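Side-chain contacts in odorant-binding protein 47 (Anopheles gambiae, PDB 3PM2), which binds small hydrophobic odorants and is thought to carry them through the aqueous fluid around olfactory sensory dendrites: residues C59-T64 with P132-I137; I72-L77 with D98-C103. All blocks are in the same frame, centred on the assembly; numbering follows the deposited sequence.

Contact 1: residues C59-T64 with P132-I137; sequences CVMNST and PISGTI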
loop_
_atom_site.group_PDB
_atom_site.type_symbol
_atom_site.label_atom_id
_atom_site.label_comp_id
_atom_site.label_asym_id
_atom_site.label_seq_id
_atom_site.Cartn_x
_atom_site.Cartn_y
_atom_site.Cartn_z
ATOM N N CYS A 59 -6.644 -1.240 8.687
ATOM C CA CYS A 59 -6.084 -1.546 10.008
ATOM C C CYS A 59 -4.868 -0.628 10.288
ATOM O O CYS A 59 -4.780 -0.032 11.373
ATOM C CB CYS A 59 -5.710 -3.028 10.086
ATOM S SG CYS A 59 -4.892 -3.517 11.630
ATOM N N VAL A 60 -3.944 -0.498 9.288
ATOM C CA VAL A 60 -2.753 0.334 9.365
ATOM C C VAL A 60 -3.180 1.790 9.556
ATOM O O VAL A 60 -2.631 2.486 10.405
ATOM C CB VAL A 60 -1.848 0.172 8.114
ATOM C CG1 VAL A 60 -0.780 1.261 8.068
ATOM C CG2 VAL A 60 -1.192 -1.213 8.063
ATOM N N MET A 61 -4.150 2.236 8.781
ATOM C CA MET A 61 -4.633 3.630 8.855
ATOM C C MET A 61 -5.299 3.918 10.188
ATOM O O MET A 61 -5.037 4.961 10.781
ATOM C CB MET A 61 -5.523 3.968 7.664
ATOM C CG MET A 61 -4.780 3.938 6.325
ATOM S SD MET A 61 -3.556 5.242 6.185
ATOM C CE MET A 61 -3.234 5.217 4.411
ATOM N N ASN A 62 -6.053 2.940 10.714
ATOM C CA ASN A 62 -6.673 3.057 12.045
ATOM C C ASN A 62 -5.599 3.064 13.141
ATOM O O ASN A 62 -5.756 3.791 14.135
ATOM C CB ASN A 62 -7.717 1.947 12.288
ATOM C CG ASN A 62 -9.075 2.214 11.651
ATOM O OD1 ASN A 62 -9.522 3.361 11.509
ATOM N ND2 ASN A 62 -9.807 1.156 11.330
ATOM N N SER A 63 -4.482 2.312 12.953
ATOM C CA SER A 63 -3.427 2.285 13.979
ATOM C C SER A 63 -2.767 3.658 14.156
ATOM O O SER A 63 -2.224 3.932 15.213
ATOM C CB SER A 63 -2.379 1.208 13.687
ATOM O OG SER A 63 -1.410 1.640 12.744
ATOM N N THR A 64 -2.832 4.511 13.118
ATOM C CA THR A 64 -2.235 5.856 13.104
ATOM C C THR A 64 -3.274 6.979 13.114
ATOM O O THR A 64 -2.908 8.128 12.861
ATOM C CB THR A 64 -1.321 5.985 11.881
ATOM O OG1 THR A 64 -2.022 5.493 10.732
ATOM C CG2 THR A 64 -0.022 5.238 12.053
ATOM N N PRO A 132 -12.394 1.110 0.559
ATOM C CA PRO A 132 -11.164 0.968 -0.246
ATOM C C PRO A 132 -10.164 2.122 -0.146
ATOM O O PRO A 132 -9.034 1.954 -0.610
ATOM C CB PRO A 132 -11.686 0.844 -1.680
ATOM C CG PRO A 132 -13.141 0.499 -1.562
ATOM C CD PRO A 132 -13.591 1.201 -0.299
ATOM N N ILE A 133 -10.547 3.282 0.408
ATOM C CA ILE A 133 -9.604 4.424 0.424
ATOM C C ILE A 133 -8.245 4.092 1.061
ATOM O O ILE A 133 -7.202 4.472 0.502
ATOM C CB ILE A 133 -10.202 5.747 0.992
ATOM C CG1 ILE A 133 -9.351 6.990 0.622
ATOM C CG2 ILE A 133 -10.437 5.684 2.497
ATOM C CD1 ILE A 133 -9.101 7.244 -0.923
ATOM N N SER A 134 -8.245 3.415 2.217
ATOM C CA SER A 134 -6.960 3.141 2.890
ATOM C C SER A 134 -5.977 2.360 1.999
ATOM O O SER A 134 -4.813 2.742 1.894
ATOM C CB SER A 134 -7.183 2.423 4.212
ATOM O OG SER A 134 -7.932 3.209 5.124
ATOM N N GLY A 135 -6.464 1.285 1.382
ATOM C CA GLY A 135 -5.654 0.454 0.497
ATOM C C GLY A 135 -5.245 1.199 -0.765
ATOM O O GLY A 135 -4.120 1.040 -1.239
ATOM N N THR A 136 -6.152 2.014 -1.320
ATOM C CA THR A 136 -5.839 2.795 -2.540
ATOM C C THR A 136 -4.598 3.654 -2.276
ATOM O O THR A 136 -3.650 3.614 -3.059
ATOM C CB THR A 136 -7.039 3.652 -2.938
ATOM O OG1 THR A 136 -8.161 2.780 -3.131
ATOM C CG2 THR A 136 -6.781 4.458 -4.196
ATOM N N ILE A 137 -4.590 4.383 -1.150
ATOM C CA ILE A 137 -3.474 5.264 -0.792
ATOM C C ILE A 137 -2.224 4.491 -0.453
ATOM O O ILE A 137 -1.138 4.768 -1.014
ATOM C CB ILE A 137 -3.872 6.281 0.333
ATOM C CG1 ILE A 137 -5.063 7.202 -0.107
ATOM C CG2 ILE A 137 -2.663 7.139 0.789
ATOM C CD1 ILE A 137 -4.754 8.178 -1.296
#

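Contact 2: residues I72-L77 with D98-C103; sequences IDREAL and DAIDGC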
loop_
_atom_site.group_PDB
_atom_site.type_symbol
_atom_site.label_atom_id
_atom_site.label_comp_id
_atom_site.label_asym_id
_atom_site.label_seq_id
_atom_site.Cartn_x
_atom_site.Cartn_y
_atom_site.Cartn_z
ATOM N N ILE A 72 -9.045 9.849 4.343
ATOM C CA ILE A 72 -7.682 9.759 4.885
ATOM C C ILE A 72 -7.203 11.175 5.181
ATOM O O ILE A 72 -7.390 12.069 4.360
ATOM C CB ILE A 72 -6.709 8.987 3.939
ATOM C CG1 ILE A 72 -7.159 7.515 3.695
ATOM C CG2 ILE A 72 -5.234 9.097 4.417
ATOM C CD1 ILE A 72 -7.116 6.539 4.983
ATOM N N ASP A 73 -6.623 11.390 6.376
ATOM C CA ASP A 73 -6.132 12.704 6.786
ATOM C C ASP A 73 -4.793 12.937 6.093
ATOM O O ASP A 73 -3.761 12.447 6.558
ATOM C CB ASP A 73 -6.007 12.744 8.322
ATOM C CG ASP A 73 -5.515 14.047 8.941
ATOM O OD1 ASP A 73 -4.935 14.883 8.204
ATOM O OD2 ASP A 73 -5.637 14.197 10.170
ATOM N N ARG A 74 -4.817 13.649 4.959
ATOM C CA ARG A 74 -3.603 13.921 4.181
ATOM C C ARG A 74 -2.521 14.692 4.964
ATOM O O ARG A 74 -1.339 14.391 4.829
ATOM C CB ARG A 74 -3.949 14.634 2.857
ATOM C CG ARG A 74 -2.727 14.870 1.991
ATOM C CD ARG A 74 -3.101 15.423 0.646
ATOM N NE ARG A 74 -1.895 15.779 -0.085
ATOM C CZ ARG A 74 -1.858 16.017 -1.385
ATOM N NH1 ARG A 74 -2.969 15.937 -2.116
ATOM N NH2 ARG A 74 -0.715 16.336 -1.969
ATOM N N GLU A 75 -2.924 15.660 5.795
ATOM C CA GLU A 75 -1.980 16.464 6.580
ATOM C C GLU A 75 -1.200 15.580 7.557
ATOM O O GLU A 75 0.028 15.572 7.521
ATOM C CB GLU A 75 -2.697 17.622 7.294
ATOM C CG GLU A 75 -3.247 18.692 6.349
ATOM C CD GLU A 75 -4.374 18.261 5.415
ATOM O OE1 GLU A 75 -5.219 17.429 5.832
ATOM O OE2 GLU A 75 -4.372 18.706 4.244
ATOM N N ALA A 76 -1.914 14.777 8.359
ATOM C CA ALA A 76 -1.300 13.874 9.319
ATOM C C ALA A 76 -0.497 12.776 8.622
ATOM O O ALA A 76 0.579 12.427 9.107
ATOM C CB ALA A 76 -2.353 13.273 10.232
ATOM N N LEU A 77 -1.000 12.241 7.473
ATOM C CA LEU A 77 -0.268 11.212 6.734
ATOM C C LEU A 77 1.069 11.770 6.237
ATOM O O LEU A 77 2.090 11.085 6.327
ATOM C CB LEU A 77 -1.111 10.672 5.557
ATOM C CG LEU A 77 -0.393 9.692 4.618
ATOM C CD1 LEU A 77 -1.343 8.642 4.142
ATOM C CD2 LEU A 77 0.191 10.428 3.408
ATOM N N ASP A 98 5.959 14.181 -3.755
ATOM C CA ASP A 98 5.430 13.885 -5.084
ATOM C C ASP A 98 4.564 12.616 -5.057
ATOM O O ASP A 98 3.496 12.601 -5.672
ATOM C CB ASP A 98 6.563 13.731 -6.124
ATOM C CG ASP A 98 7.295 15.019 -6.534
ATOM O OD1 ASP A 98 6.970 16.102 -5.979
ATOM O OD2 ASP A 98 8.200 14.937 -7.404
ATOM N N ALA A 99 5.021 11.567 -4.333
ATOM C CA ALA A 99 4.292 10.295 -4.222
ATOM C C ALA A 99 2.909 10.512 -3.574
ATOM O O ALA A 99 1.922 10.024 -4.108
ATOM C CB ALA A 99 5.103 9.304 -3.410
ATOM N N ILE A 100 2.842 11.313 -2.496
ATOM C CA ILE A 100 1.584 11.629 -1.801
ATOM C C ILE A 100 0.628 12.377 -2.737
ATOM O O ILE A 100 -0.548 12.018 -2.828
ATOM C CB ILE A 100 1.833 12.383 -0.469
ATOM C CG1 ILE A 100 2.606 11.518 0.544
ATOM C CG2 ILE A 100 0.495 12.879 0.139
ATOM C CD1 ILE A 100 3.207 12.304 1.716
ATOM N N ASP A 101 1.144 13.375 -3.456
ATOM C CA ASP A 101 0.334 14.158 -4.391
ATOM C C ASP A 101 -0.262 13.255 -5.481
ATOM O O ASP A 101 -1.459 13.326 -5.748
ATOM C CB ASP A 101 1.160 15.295 -5.004
ATOM C CG ASP A 101 0.299 16.400 -5.559
ATOM O OD1 ASP A 101 -0.545 16.948 -4.788
ATOM O OD2 ASP A 101 0.444 16.715 -6.761
ATOM N N GLY A 102 0.569 12.408 -6.070
ATOM C CA GLY A 102 0.143 11.506 -7.139
ATOM C C GLY A 102 -0.867 10.468 -6.698
ATOM O O GLY A 102 -1.777 10.136 -7.465
ATOM N N CYS A 103 -0.714 9.950 -5.467
ATOM C CA CYS A 103 -1.617 8.923 -4.919
ATOM C C CYS A 103 -2.977 9.475 -4.567
ATOM O O CYS A 103 -3.984 8.845 -4.890
ATOM C CB CYS A 103 -0.968 8.171 -3.758
ATOM S SG CYS A 103 0.478 7.196 -4.266
HETATM O O HOH W 1 -3.148 15.459 -4.863
#

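Contact 1: residues C59-T64 with P132-I137
Met61 and Ser134 meet side chain to side chain where two helices of this predominantly helical, C-plus class odorant-binding protein come together, helix 55-63 and the start of helix 133-147. The two CA atoms, Met61 CA and Ser134 CA, are 6.4 Å apart, and both CB atoms point at the opposite segment. At that spacing the base of the methionine rests on the serine: Met61 CG lies 3.5 Å from both Ser134 CB and Ser134 OG. This is van der Waals contact between a methylene and a small hydroxymethyl group.

Beyond CG the methionine chain bends at chi2 (-67°), which turns it along helix 133-147 towards Ile137, one turn after Ser134. The two side chains, Met61 and Ile137, run at about a right angle to one another. Of the two branches on Ile137 CB, CG2 does the touching; it is set anti to the backbone N, while CG1 leads away from Met61 and the side chain also packs on Phe104 of helix 92-109. All three touching residues are buried, and the two segments together bury about 139 Å². Tyr67 of strand 67-68 touches both Met61 and Ser134, and Cys59, two residues before Met61, is tied by a disulfide to Cys33 of helix 27-44. At the far end of the methionine, the methyl CE approaches Ile137 CG2 to 4.1 Å and Ser134 O to 3.9 Å.

Contact 2: residues I72-L77 with D98-C103
Arg74 and Asp101 form a salt bridge between helix 74-85 and helix 92-109. Arg74 NH2 donates to Asp101 OD1 over 2.9 Å, and the bond is nearly straight, with an N-H...O angle of 176°. The oxygen sits at the edge of the guanidinium, in its plane, and receives the proton on its anti lone pair, turned from OD2. The guanidinium and carboxylate planes stand 55° apart. The pairing rests on this single bond, since Arg74 NH1 is 3.7 Å from the same Asp101 OD1. A water bridges that second nitrogen, accepting from Arg74 NH1 at 2.8 Å and donating to both Asp101 OD1 and Asp101 O. The carbonyl oxygen Ile100 O lies over one face of the guanidinium.

An extended chain from CG to NE, leaving the backbone with chi1 at -177°, carries the guanidinium across to the other helix. On the way Arg74 NE passes Ile100 CG2 at 3.8 Å. Deeper in, Leu77 and Ile100 lie alongside one another, running in opposite senses, with Leu77 CD2 3.9 Å from Ile100 CG1. In this PBP/GOBP-family protein the two helices pack with apolar side chains on the buried side and the ion pair towards solvent.

Before Arg74, Asp73 is the N-cap of helix 74-85, its OD1 accepting from Ala76 N at 3.0 Å. Met141 of helix 133-147 packs on Ile100, and Leu77 also touches Met61, Leu24 and Leu66. Cys103, on the same helix as Ile100 and Asp101, is joined by a disulfide to Cys140 of helix 133-147.

In the fold
Contact 2 is nested along the chain within the loop that contact 1 closes, and their centres lie about 12 Å apart. Ile72 joins them directly: its CD1 is 3.4 Å from Ser134 OG and 3.7 Å from Met61 CG, while Ile72 CG1 packs 3.8 Å from Ile133 CG1. A second junction runs between the later helices, where Ile137 CD1 lies 3.7 Å from Cys103 O. Helix 133-147, part of contact 1, also packs on helix 92-109 of contact 2. Contact 1 is the more central, its centre about 8 Å from the chain centre against about 12 Å for contact 2, which reaches the surface.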